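PDB 3VTF: UDP-glucose 6-dehydrogenase from Pyrobaculum islandicum, which probably catalyses the two-step, NAD-dependent oxidation of UDP-glucose to UDP-glucuronate for nucleotide-sugar biosynthesis. Local coordinates for residues Leu24-Leu29 and Phe102-Thr107; Leu139-Ser144 and Ala171-Phe176. All coordinates share one frame; numbering follows the deposited sequence.

Both contacts pair parallel strands in the same mixed sheet of the NAD-binding domain, and their centres lie about 9 Å apart. Contact 1 comes first along the chain and joins strands 23-27 and 100-103; contact 2 follows, joining strands 139-142 and 169-172. Strands 100-103 and 139-142 are themselves neighbours, so the four run side by side through the middle of the sheet. Probable hydrogen bonds from I103 N to V141 O and from K143 N to I103 O tie the two together, and F102 packs on V141. All four strands end on the same side, where contact 1 turns toward the predicted NAD site and contact 2 runs on to the bound UDP-glucose.

Contact 1 of 2, residues Leu24-Leu29 and Phe102-Thr107; sequences LSVLGL and FIAVGT
The ring of F102 meets segment 24-29 in two ways: the carbonyl oxygen S25 O lies at its edge, in the ring plane and 3.7 Å from CD2, while the branched end of L24 comes obliquely onto its outer corner, CD1 standing 4.1 Å from F102 CE2. With CG beside the backbone N and anti to the carbonyl carbon (chi1 -69°), F102 swings its ring back toward the start of the neighbouring strand, which brings it to L24. Outside the pair, the ring of F40 meets that of F102 with planes inclined at about 40°.

The backbones run almost in the same direction, in register V26 with F102 and L27 with I103. F102 is held through both its backbone N and its backbone O: the N gives a 2.8 Å hydrogen bond to S25 O, and the O takes the N-H of L27 at 2.9 Å in a nearly straight bond. L27 O then accepts the N-H of A104 at 2.8 Å, carrying the pairing one residue past the end of strand 100-103. V26 and F102 share one face of the sheet; L27 and I103 point to the other, where helix 118-134 covers them.

Beyond the strands the fit tightens at G28. V105 CG1 sits 3.8 Å from G28 CA, and a beta carbon on G28 would run into it; the positive phi of G28 (106°) also calls for glycine. A104 CB meanwhile rests 3.7 Å from G28 O. Next along, L29 N is hydrogen-bonded to D51 OD1, on a residue predicted to bind NAD. A first strand leading into a glycine turn, side by side with the fourth, is the central pairing of a Rossmann fold, and G28 fits the first glycine of its GxGxxG dinucleotide-binding motif.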
loop_
_atom_site.group_PDB
_atom_site.type_symbol
_atom_site.label_atom_id
_atom_site.label_comp_id
_atom_site.label_asym_id
_atom_site.label_seq_id
_atom_site.Cartn_x
_atom_site.Cartn_y
_atom_site.Cartn_z
ATOM N N LEU A 24 -8.546 -35.462 8.237
ATOM C CA LEU A 24 -8.689 -34.405 7.239
ATOM C C LEU A 24 -8.302 -34.961 5.911
ATOM O O LEU A 24 -7.284 -35.693 5.759
ATOM C CB LEU A 24 -7.694 -33.252 7.544
ATOM C CG LEU A 24 -7.770 -32.705 8.959
ATOM C CD1 LEU A 24 -6.686 -31.632 9.222
ATOM C CD2 LEU A 24 -9.188 -32.174 9.354
ATOM N N SER A 25 -9.032 -34.552 4.909
ATOM C CA SER A 25 -8.620 -34.861 3.534
ATOM C C SER A 25 -8.241 -33.579 2.782
ATOM O O SER A 25 -8.712 -32.500 3.124
ATOM C CB SER A 25 -9.726 -35.684 2.797
ATOM O OG SER A 25 -11.025 -35.210 3.056
ATOM N N VAL A 26 -7.387 -33.692 1.773
ATOM C CA VAL A 26 -7.051 -32.568 0.918
ATOM C C VAL A 26 -7.218 -32.990 -0.543
ATOM O O VAL A 26 -6.688 -34.066 -0.931
ATOM C CB VAL A 26 -5.569 -32.173 1.110
ATOM C CG1 VAL A 26 -5.247 -30.985 0.208
ATOM C CG2 VAL A 26 -5.335 -31.836 2.590
ATOM N N LEU A 27 -7.993 -32.207 -1.325
ATOM C CA LEU A 27 -8.173 -32.491 -2.782
ATOM C C LEU A 27 -7.445 -31.424 -3.556
ATOM O O LEU A 27 -7.760 -30.221 -3.444
ATOM C CB LEU A 27 -9.664 -32.457 -3.161
ATOM C CG LEU A 27 -10.517 -33.474 -2.389
ATOM C CD1 LEU A 27 -11.936 -33.381 -2.986
ATOM C CD2 LEU A 27 -9.930 -34.909 -2.615
ATOM N N GLY A 28 -6.472 -31.845 -4.364
ATOM C CA GLY A 28 -5.711 -30.916 -5.154
ATOM C C GLY A 28 -4.357 -30.811 -4.492
ATOM O O GLY A 28 -4.204 -30.251 -3.395
ATOM N N LEU A 29 -3.354 -31.323 -5.164
ATOM C CA LEU A 29 -2.027 -31.385 -4.554
ATOM C C LEU A 29 -1.010 -30.558 -5.324
ATOM O O LEU A 29 0.067 -31.057 -5.542
ATOM C CB LEU A 29 -1.561 -32.844 -4.355
ATOM C CG LEU A 29 -2.474 -33.695 -3.420
ATOM C CD1 LEU A 29 -2.156 -35.215 -3.478
ATOM C CD2 LEU A 29 -2.446 -33.183 -1.965
ATOM N N PHE A 102 -10.239 -30.223 2.733
ATOM C CA PHE A 102 -9.745 -28.951 2.178
ATOM C C PHE A 102 -9.720 -28.997 0.658
ATOM O O PHE A 102 -8.988 -29.793 0.040
ATOM C CB PHE A 102 -8.320 -28.703 2.725
ATOM C CG PHE A 102 -8.365 -28.407 4.220
ATOM C CD1 PHE A 102 -8.296 -27.089 4.665
ATOM C CD2 PHE A 102 -8.491 -29.431 5.162
ATOM C CE1 PHE A 102 -8.399 -26.798 6.000
ATOM C CE2 PHE A 102 -8.595 -29.134 6.519
ATOM C CZ PHE A 102 -8.544 -27.831 6.941
ATOM N N ILE A 103 -10.481 -28.118 0.013
ATOM C CA ILE A 103 -10.416 -28.100 -1.439
ATOM C C ILE A 103 -9.324 -27.123 -1.787
ATOM O O ILE A 103 -9.414 -25.897 -1.456
ATOM C CB ILE A 103 -11.768 -27.645 -2.040
ATOM C CG1 ILE A 103 -12.852 -28.701 -1.697
ATOM C CG2 ILE A 103 -11.656 -27.318 -3.557
ATOM C CD1 ILE A 103 -14.259 -28.190 -2.095
ATOM N N ALA A 104 -8.331 -27.623 -2.538
ATOM C CA ALA A 104 -7.163 -26.794 -2.873
ATOM C C ALA A 104 -6.844 -26.884 -4.338
ATOM O O ALA A 104 -5.693 -26.721 -4.718
ATOM C CB ALA A 104 -5.913 -27.206 -2.033
ATOM N N VAL A 105 -7.848 -27.137 -5.202
ATOM C CA VAL A 105 -7.580 -27.242 -6.653
ATOM C C VAL A 105 -7.416 -25.845 -7.259
ATOM O O VAL A 105 -7.709 -24.788 -6.618
ATOM C CB VAL A 105 -8.750 -27.972 -7.334
ATOM C CG1 VAL A 105 -8.805 -29.355 -6.714
ATOM C CG2 VAL A 105 -10.102 -27.270 -6.999
ATOM N N GLY A 106 -6.914 -25.802 -8.490
ATOM C CA GLY A 106 -6.628 -24.463 -9.073
ATOM C C GLY A 106 -7.864 -23.622 -9.438
ATOM O O GLY A 106 -9.034 -24.123 -9.542
ATOM N N THR A 107 -7.682 -22.323 -9.548
ATOM C CA THR A 107 -8.724 -21.445 -10.067
ATOM C C THR A 107 -7.987 -20.582 -11.139
ATOM O O THR A 107 -7.806 -19.324 -10.954
ATOM C CB THR A 107 -9.395 -20.490 -9.010
ATOM O OG1 THR A 107 -8.373 -19.954 -8.131
ATOM C CG2 THR A 107 -10.426 -21.318 -8.108
#

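Contact 2 of 2, residues Leu139-Ser144 and Ala171-Phe176; sequences LVVVKS and ASNPEF. With UPG (uridine-5'-diphosphate-glucose), chain B.
V140 and V142 bracket A171 in parallel pairing: A171 N gives V140 O a bent hydrogen bond (136° at the hydrogen), V142 N bonds to A171 O at 2.9 Å, and N173 N reaches V142 O at 3.1 Å in an almost straight bond that comes in tilted from the carbonyl plane.

On the face shared by V141 and A171, L139 sends CD1 to within 4.2 Å of A171 CB, and V141 CG1 presses on N173 CB at 3.4 Å, the two side chains slanting across each other. Helix 199-208 covers L139 and A171 here, while V142 and S172 look the other way, onto helix 151-160. V142 O also accepts a bond from a water that pairs with S172 OG.

K143 fills the end of the contact. Bends at chi2 (-60°) and chi3 (-80°) lay it alongside the N173 side chain, both pointing the same way, and bring NZ to the carbonyls of N173 and P174. NZ makes a weak 3.2 Å hydrogen bond to P174 O; one to N173 O is also modelled, but that oxygen's place is less sure. K143 CE lies 3.4 Å from E175 CB. A leucine in place of K143 would probably leave P174 O without its weak ammonium bond and the chain entering E175 less firmly held.

From K143 O, one water leads to E175 N and another to E175 OE2. F176 O accepts a hydrogen bond from O3' of the glucose at 3.1 Å. The contact thus pairs both strands of a beta-alpha-beta unit, and the chain leaving the second reaches the sugar site. The K143 ammonium lies among backbone carbonyls rather than in a salt bridge, NZ being 6.3 Å from E175 OE1, which takes the N-H of L177; with the waters, it probably helps to fix the chain that meets the glucose.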
loop_
_atom_site.group_PDB
_atom_site.type_symbol
_atom_site.label_atom_id
_atom_site.label_comp_id
_atom_site.label_asym_id
_atom_site.label_seq_id
_atom_site.Cartn_x
_atom_site.Cartn_y
_atom_site.Cartn_z
ATOM N N LEU A 139 -17.212 -31.402 7.175
ATOM C CA LEU A 139 -16.925 -30.002 6.894
ATOM C C LEU A 139 -16.243 -29.824 5.557
ATOM O O LEU A 139 -15.233 -30.460 5.269
ATOM C CB LEU A 139 -16.048 -29.415 8.029
ATOM C CG LEU A 139 -15.517 -27.972 7.855
ATOM C CD1 LEU A 139 -16.647 -26.933 7.802
ATOM C CD2 LEU A 139 -14.600 -27.651 9.029
ATOM N N VAL A 140 -16.751 -28.924 4.733
ATOM C CA VAL A 140 -16.120 -28.694 3.428
ATOM C C VAL A 140 -15.352 -27.344 3.542
ATOM O O VAL A 140 -15.959 -26.281 3.843
ATOM C CB VAL A 140 -17.230 -28.487 2.381
ATOM C CG1 VAL A 140 -16.602 -28.294 1.007
ATOM C CG2 VAL A 140 -18.143 -29.748 2.401
ATOM N N VAL A 141 -14.043 -27.375 3.326
ATOM C CA VAL A 141 -13.273 -26.129 3.530
ATOM C C VAL A 141 -12.656 -25.717 2.199
ATOM O O VAL A 141 -11.948 -26.541 1.530
ATOM C CB VAL A 141 -12.128 -26.388 4.588
ATOM C CG1 VAL A 141 -11.308 -25.057 4.873
ATOM C CG2 VAL A 141 -12.687 -26.974 5.906
ATOM N N VAL A 142 -12.867 -24.479 1.808
ATOM C CA VAL A 142 -12.356 -24.034 0.529
ATOM C C VAL A 142 -11.006 -23.284 0.777
ATOM O O VAL A 142 -11.028 -22.183 1.401
ATOM C CB VAL A 142 -13.353 -23.064 -0.166
ATOM C CG1 VAL A 142 -12.786 -22.652 -1.551
ATOM C CG2 VAL A 142 -14.795 -23.666 -0.317
ATOM N N LYS A 143 -9.896 -23.871 0.312
ATOM C CA LYS A 143 -8.572 -23.169 0.400
ATOM C C LYS A 143 -8.282 -22.438 -0.923
ATOM O O LYS A 143 -7.592 -21.472 -0.932
ATOM C CB LYS A 143 -7.461 -24.189 0.604
ATOM C CG LYS A 143 -7.387 -24.759 2.003
ATOM C CD LYS A 143 -7.148 -23.679 3.018
ATOM C CE LYS A 143 -5.717 -23.265 3.103
ATOM N NZ LYS A 143 -5.628 -22.446 4.404
ATOM N N SER A 144 -8.793 -22.980 -2.051
ATOM C CA SER A 144 -8.782 -22.348 -3.363
ATOM C C SER A 144 -9.143 -20.872 -3.267
ATOM O O SER A 144 -10.037 -20.542 -2.537
ATOM C CB SER A 144 -9.769 -23.104 -4.338
ATOM O OG SER A 144 -9.343 -24.481 -4.379
ATOM N N ALA A 171 -16.864 -23.741 4.990
ATOM C CA ALA A 171 -16.088 -22.666 5.514
ATOM C C ALA A 171 -15.105 -22.228 4.433
ATOM O O ALA A 171 -14.551 -23.089 3.714
ATOM C CB ALA A 171 -15.282 -23.102 6.759
ATOM N N SER A 172 -14.806 -20.948 4.406
ATOM C CA SER A 172 -13.728 -20.423 3.552
ATOM C C SER A 172 -12.527 -20.282 4.551
ATOM O O SER A 172 -12.683 -19.784 5.665
ATOM C CB SER A 172 -14.153 -19.026 3.073
ATOM O OG SER A 172 -13.012 -18.324 2.575
ATOM N N ASN A 173 -11.365 -20.772 4.152
ATOM C CA ASN A 173 -10.161 -20.697 4.994
ATOM C C ASN A 173 -9.028 -20.400 4.000
ATOM O O ASN A 173 -8.328 -21.310 3.463
ATOM C CB ASN A 173 -9.963 -22.066 5.729
ATOM C CG ASN A 173 -8.656 -22.121 6.534
ATOM O OD1 ASN A 173 -8.145 -21.074 7.102
ATOM N ND2 ASN A 173 -8.072 -23.282 6.552
ATOM N N PRO A 174 -8.905 -19.119 3.634
ATOM C CA PRO A 174 -7.987 -18.841 2.559
ATOM C C PRO A 174 -6.549 -19.143 2.940
ATOM O O PRO A 174 -6.221 -19.304 4.160
ATOM C CB PRO A 174 -8.142 -17.319 2.328
ATOM C CG PRO A 174 -8.878 -16.786 3.511
ATOM C CD PRO A 174 -9.733 -17.938 4.009
ATOM N N GLU A 175 -5.727 -19.249 1.921
ATOM C CA GLU A 175 -4.307 -19.584 2.191
ATOM C C GLU A 175 -3.433 -18.446 1.737
ATOM O O GLU A 175 -3.853 -17.649 0.892
ATOM C CB GLU A 175 -3.946 -20.888 1.509
ATOM C CG GLU A 175 -4.242 -20.837 0.020
ATOM C CD GLU A 175 -3.142 -20.146 -0.723
ATOM O OE1 GLU A 175 -1.950 -20.122 -0.208
ATOM O OE2 GLU A 175 -3.436 -19.629 -1.810
ATOM N N PHE A 176 -2.303 -18.276 2.412
ATOM C CA PHE A 176 -1.460 -17.141 2.218
ATOM C C PHE A 176 -0.014 -17.567 2.037
ATOM O O PHE A 176 0.884 -16.698 2.124
ATOM C CB PHE A 176 -1.576 -16.227 3.444
ATOM C CG PHE A 176 -2.965 -15.669 3.654
ATOM C CD1 PHE A 176 -3.496 -14.704 2.773
ATOM C CD2 PHE A 176 -3.762 -16.151 4.690
ATOM C CE1 PHE A 176 -4.793 -14.186 2.944
ATOM C CE2 PHE A 176 -5.051 -15.621 4.887
ATOM C CZ PHE A 176 -5.568 -14.667 3.986
HETATM N N1 UPG B . 7.720 -9.232 -6.925
HETATM C C2 UPG B . 8.139 -7.956 -7.403
HETATM N N3 UPG B . 8.518 -7.028 -6.522
HETATM C C4 UPG B . 8.432 -7.285 -5.162
HETATM C C5 UPG B . 7.989 -8.547 -4.634
HETATM C C6 UPG B . 7.591 -9.502 -5.591
HETATM O O2 UPG B . 8.188 -7.689 -8.646
HETATM O O4 UPG B . 8.754 -6.349 -4.355
HETATM C C1C UPG B . 7.294 -10.183 -7.978
HETATM C C2C UPG B . 8.047 -11.491 -7.827
HETATM O O2C UPG B . 9.265 -11.503 -8.567
HETATM C C3C UPG B . 7.041 -12.513 -8.401
HETATM C C4C UPG B . 5.673 -11.930 -8.047
HETATM O O4C UPG B . 5.939 -10.566 -7.649
HETATM O O3C UPG B . 7.103 -12.475 -9.852
HETATM C C5C UPG B . 4.978 -12.654 -6.869
HETATM O O5C UPG B . 5.970 -12.895 -5.864
HETATM P PA UPG B . 5.536 -13.702 -4.449
HETATM O O1A UPG B . 4.481 -12.871 -3.648
HETATM O O2A UPG B . 6.831 -14.254 -3.801
HETATM O O3A UPG B . 4.980 -15.058 -5.117
HETATM P PB UPG B . 3.704 -16.023 -4.751
HETATM O O1B UPG B . 4.259 -17.377 -4.389
HETATM O O2B UPG B . 3.000 -15.854 -6.121
HETATM O O3B UPG B . 2.931 -15.518 -3.450
HETATM C "C1'" UPG B . 1.713 -14.721 -3.569
HETATM C "C2'" UPG B . 1.502 -14.039 -2.234
HETATM C "C3'" UPG B . 1.090 -15.118 -1.204
HETATM C "C4'" UPG B . -0.173 -15.828 -1.749
HETATM C "C5'" UPG B . 0.236 -16.591 -3.071
HETATM C "C6'" UPG B . -0.896 -17.336 -3.814
HETATM O "O2'" UPG B . 2.887 -13.582 -1.976
HETATM O "O3'" UPG B . 0.820 -14.449 0.011
HETATM O "O4'" UPG B . -0.543 -16.830 -0.777
HETATM O "O5'" UPG B . 0.582 -15.497 -3.966
HETATM O "O6'" UPG B . -2.160 -16.673 -3.570
HETATM O O HOH W 1 -11.871 -19.435 0.549
HETATM O O HOH W 2 -7.243 -18.708 -0.741
HETATM O O HOH W 3 -5.118 -21.087 -2.905
#